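Local coordinates for protein thiosulfate sulfurtransferase (Pseudomonas aeruginosa, PDB 1YT8) that probably transfers sulfane sulfur from thiosulfate to cyanide, as a multi-domain rhodanese-type sulfurtransferase, at residues A[264-269]-A[351-356]. Sequence-based numbering, arbitrary orientation.
Sequences VERLDL and VLDGLS
Arg266 lays one face of its guanidinium over Val351, whose CB sits 3.3 Å above the plane and toward its rim. The arginine chain bends at chi2 and chi3 (-55° and -56°), which folds the head back across the neighbouring strand and presents its edge to Asp353. The grip is side-on: Arg266 NE donates to Asp353 OD2 at 3.0 Å. Arg266 NH2 reaches Asp353 OD1 at 2.7 Å. Each oxygen uses its syn lone pair, and the two planar groups lie 18° from coplanar. NH1 is held separately by Asn336 of helix 334-344, so three nitrogens fix the rotation of the head. Beside it, Val264 CG1 meets Val351 CG2 at 3.7 Å, next to Ala339 of the same helix.

Beneath these side chains runs a parallel strand pairing that illustrates how a rhodanese-like sheet acquires its edge: 265-267 is the outermost strand, 348-352 its neighbour, in the order 1-5-4-2-3. Val351 N donates to Glu265 O, Leu267 N to Val351 O, and Asp353 N to Leu267 O, the last a short, nearly linear bond of 2.7 Å. On the sheet face away from Arg266, Leu352 turns CD1 against the Leu267 carbonyl oxygen and the Asp268 backbone, while Leu272 and Val326 pack around it.

Past the strands, Asp268 N-caps helix 269-277 by bonding to Gly271 N. A water accepts from Leu269 N and donates to Asp353 O, bridging the diverging chains, and the Leu269 and Leu355 side chains cross at about a right angle, their CD2 atoms 3.6 Å apart.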
loop_
_atom_site.group_PDB
_atom_site.type_symbol
_atom_site.label_atom_id
_atom_site.label_comp_id
_atom_site.label_asym_id
_atom_site.label_seq_id
_atom_site.Cartn_x
_atom_site.Cartn_y
_atom_site.Cartn_z
ATOM N N VAL A 264 -2.777 -16.266 16.600
ATOM C CA VAL A 264 -2.293 -16.567 15.261
ATOM C C VAL A 264 -2.321 -18.081 15.057
ATOM O O VAL A 264 -1.880 -18.839 15.921
ATOM C CB VAL A 264 -0.851 -16.050 15.070
ATOM C CG1 VAL A 264 -0.301 -16.507 13.723
ATOM C CG2 VAL A 264 -0.836 -14.526 15.164
ATOM N N GLU A 265 -2.854 -18.520 13.922
ATOM C CA GLU A 265 -2.931 -19.944 13.626
ATOM C C GLU A 265 -1.618 -20.449 13.035
ATOM O O GLU A 265 -0.790 -19.658 12.578
ATOM C CB GLU A 265 -4.082 -20.218 12.650
ATOM C CG GLU A 265 -5.460 -19.945 13.234
ATOM C CD GLU A 265 -6.583 -20.234 12.249
ATOM O OE1 GLU A 265 -6.594 -21.340 11.670
ATOM O OE2 GLU A 265 -7.454 -19.359 12.064
ATOM N N ARG A 266 -1.425 -21.765 13.061
ATOM C CA ARG A 266 -0.216 -22.375 12.513
ATOM C C ARG A 266 -0.603 -23.264 11.331
ATOM O O ARG A 266 -1.699 -23.821 11.300
ATOM C CB ARG A 266 0.489 -23.243 13.567
ATOM C CG ARG A 266 0.542 -22.665 14.982
ATOM C CD ARG A 266 1.161 -21.272 15.029
ATOM N NE ARG A 266 2.499 -21.208 14.444
ATOM C CZ ARG A 266 3.222 -20.093 14.370
ATOM N NH1 ARG A 266 2.732 -18.957 14.846
ATOM N NH2 ARG A 266 4.428 -20.106 13.823
ATOM N N LEU A 267 0.302 -23.398 10.366
ATOM C CA LEU A 267 0.069 -24.236 9.193
ATOM C C LEU A 267 1.378 -24.765 8.640
ATOM O O LEU A 267 2.426 -24.146 8.818
ATOM C CB LEU A 267 -0.594 -23.443 8.062
ATOM C CG LEU A 267 -2.037 -22.956 8.124
ATOM C CD1 LEU A 267 -2.339 -22.222 6.826
ATOM C CD2 LEU A 267 -2.995 -24.125 8.306
ATOM N N ASP A 268 1.313 -25.915 7.974
ATOM C CA ASP A 268 2.484 -26.477 7.316
ATOM C C ASP A 268 2.108 -26.463 5.841
ATOM O O ASP A 268 0.964 -26.152 5.503
ATOM C CB ASP A 268 2.801 -27.908 7.792
ATOM C CG ASP A 268 1.591 -28.822 7.798
ATOM O OD1 ASP A 268 0.652 -28.607 7.005
ATOM O OD2 ASP A 268 1.594 -29.782 8.600
ATOM N N LEU A 269 3.052 -26.777 4.963
ATOM C CA LEU A 269 2.773 -26.770 3.532
ATOM C C LEU A 269 1.485 -27.509 3.168
ATOM O O LEU A 269 0.709 -27.038 2.334
ATOM C CB LEU A 269 3.959 -27.359 2.760
ATOM C CG LEU A 269 5.217 -26.484 2.756
ATOM C CD1 LEU A 269 6.373 -27.224 2.095
ATOM C CD2 LEU A 269 4.924 -25.183 2.020
ATOM N N VAL A 351 0.780 -18.498 10.322
ATOM C CA VAL A 351 2.195 -18.416 9.984
ATOM C C VAL A 351 2.558 -19.808 9.464
ATOM O O VAL A 351 2.176 -20.818 10.062
ATOM C CB VAL A 351 3.056 -18.075 11.217
ATOM C CG1 VAL A 351 4.532 -18.237 10.885
ATOM C CG2 VAL A 351 2.775 -16.639 11.659
ATOM N N LEU A 352 3.279 -19.859 8.350
ATOM C CA LEU A 352 3.667 -21.129 7.741
ATOM C C LEU A 352 4.914 -21.724 8.397
ATOM O O LEU A 352 6.006 -21.160 8.299
ATOM C CB LEU A 352 3.900 -20.919 6.241
ATOM C CG LEU A 352 3.956 -22.147 5.331
ATOM C CD1 LEU A 352 2.746 -23.036 5.579
ATOM C CD2 LEU A 352 4.000 -21.692 3.877
ATOM N N ASP A 353 4.739 -22.865 9.064
ATOM C CA ASP A 353 5.843 -23.545 9.748
ATOM C C ASP A 353 6.430 -24.703 8.941
ATOM O O ASP A 353 5.817 -25.194 7.990
ATOM C CB ASP A 353 5.383 -24.107 11.100
ATOM C CG ASP A 353 4.877 -23.041 12.045
ATOM O OD1 ASP A 353 5.478 -21.949 12.089
ATOM O OD2 ASP A 353 3.888 -23.307 12.764
ATOM N N GLY A 354 7.622 -25.137 9.340
ATOM C CA GLY A 354 8.272 -26.260 8.684
ATOM C C GLY A 354 8.918 -26.018 7.335
ATOM O O GLY A 354 9.253 -26.974 6.635
ATOM N N LEU A 355 9.102 -24.757 6.959
ATOM C CA LEU A 355 9.718 -24.444 5.675
ATOM C C LEU A 355 11.229 -24.654 5.719
ATOM O O LEU A 355 11.872 -24.411 6.740
ATOM C CB LEU A 355 9.424 -22.995 5.278
ATOM C CG LEU A 355 7.961 -22.600 5.066
ATOM C CD1 LEU A 355 7.889 -21.117 4.717
ATOM C CD2 LEU A 355 7.348 -23.440 3.955
ATOM N N SER A 356 11.787 -25.111 4.604
ATOM C CA SER A 356 13.223 -25.333 4.500
ATOM C C SER A 356 13.737 -24.479 3.349
ATOM O O SER A 356 12.949 -23.939 2.572
ATOM C CB SER A 356 13.525 -26.812 4.237
ATOM O OG SER A 356 13.022 -27.224 2.979
HETATM O O HOH W 1 5.729 -26.951 5.899
#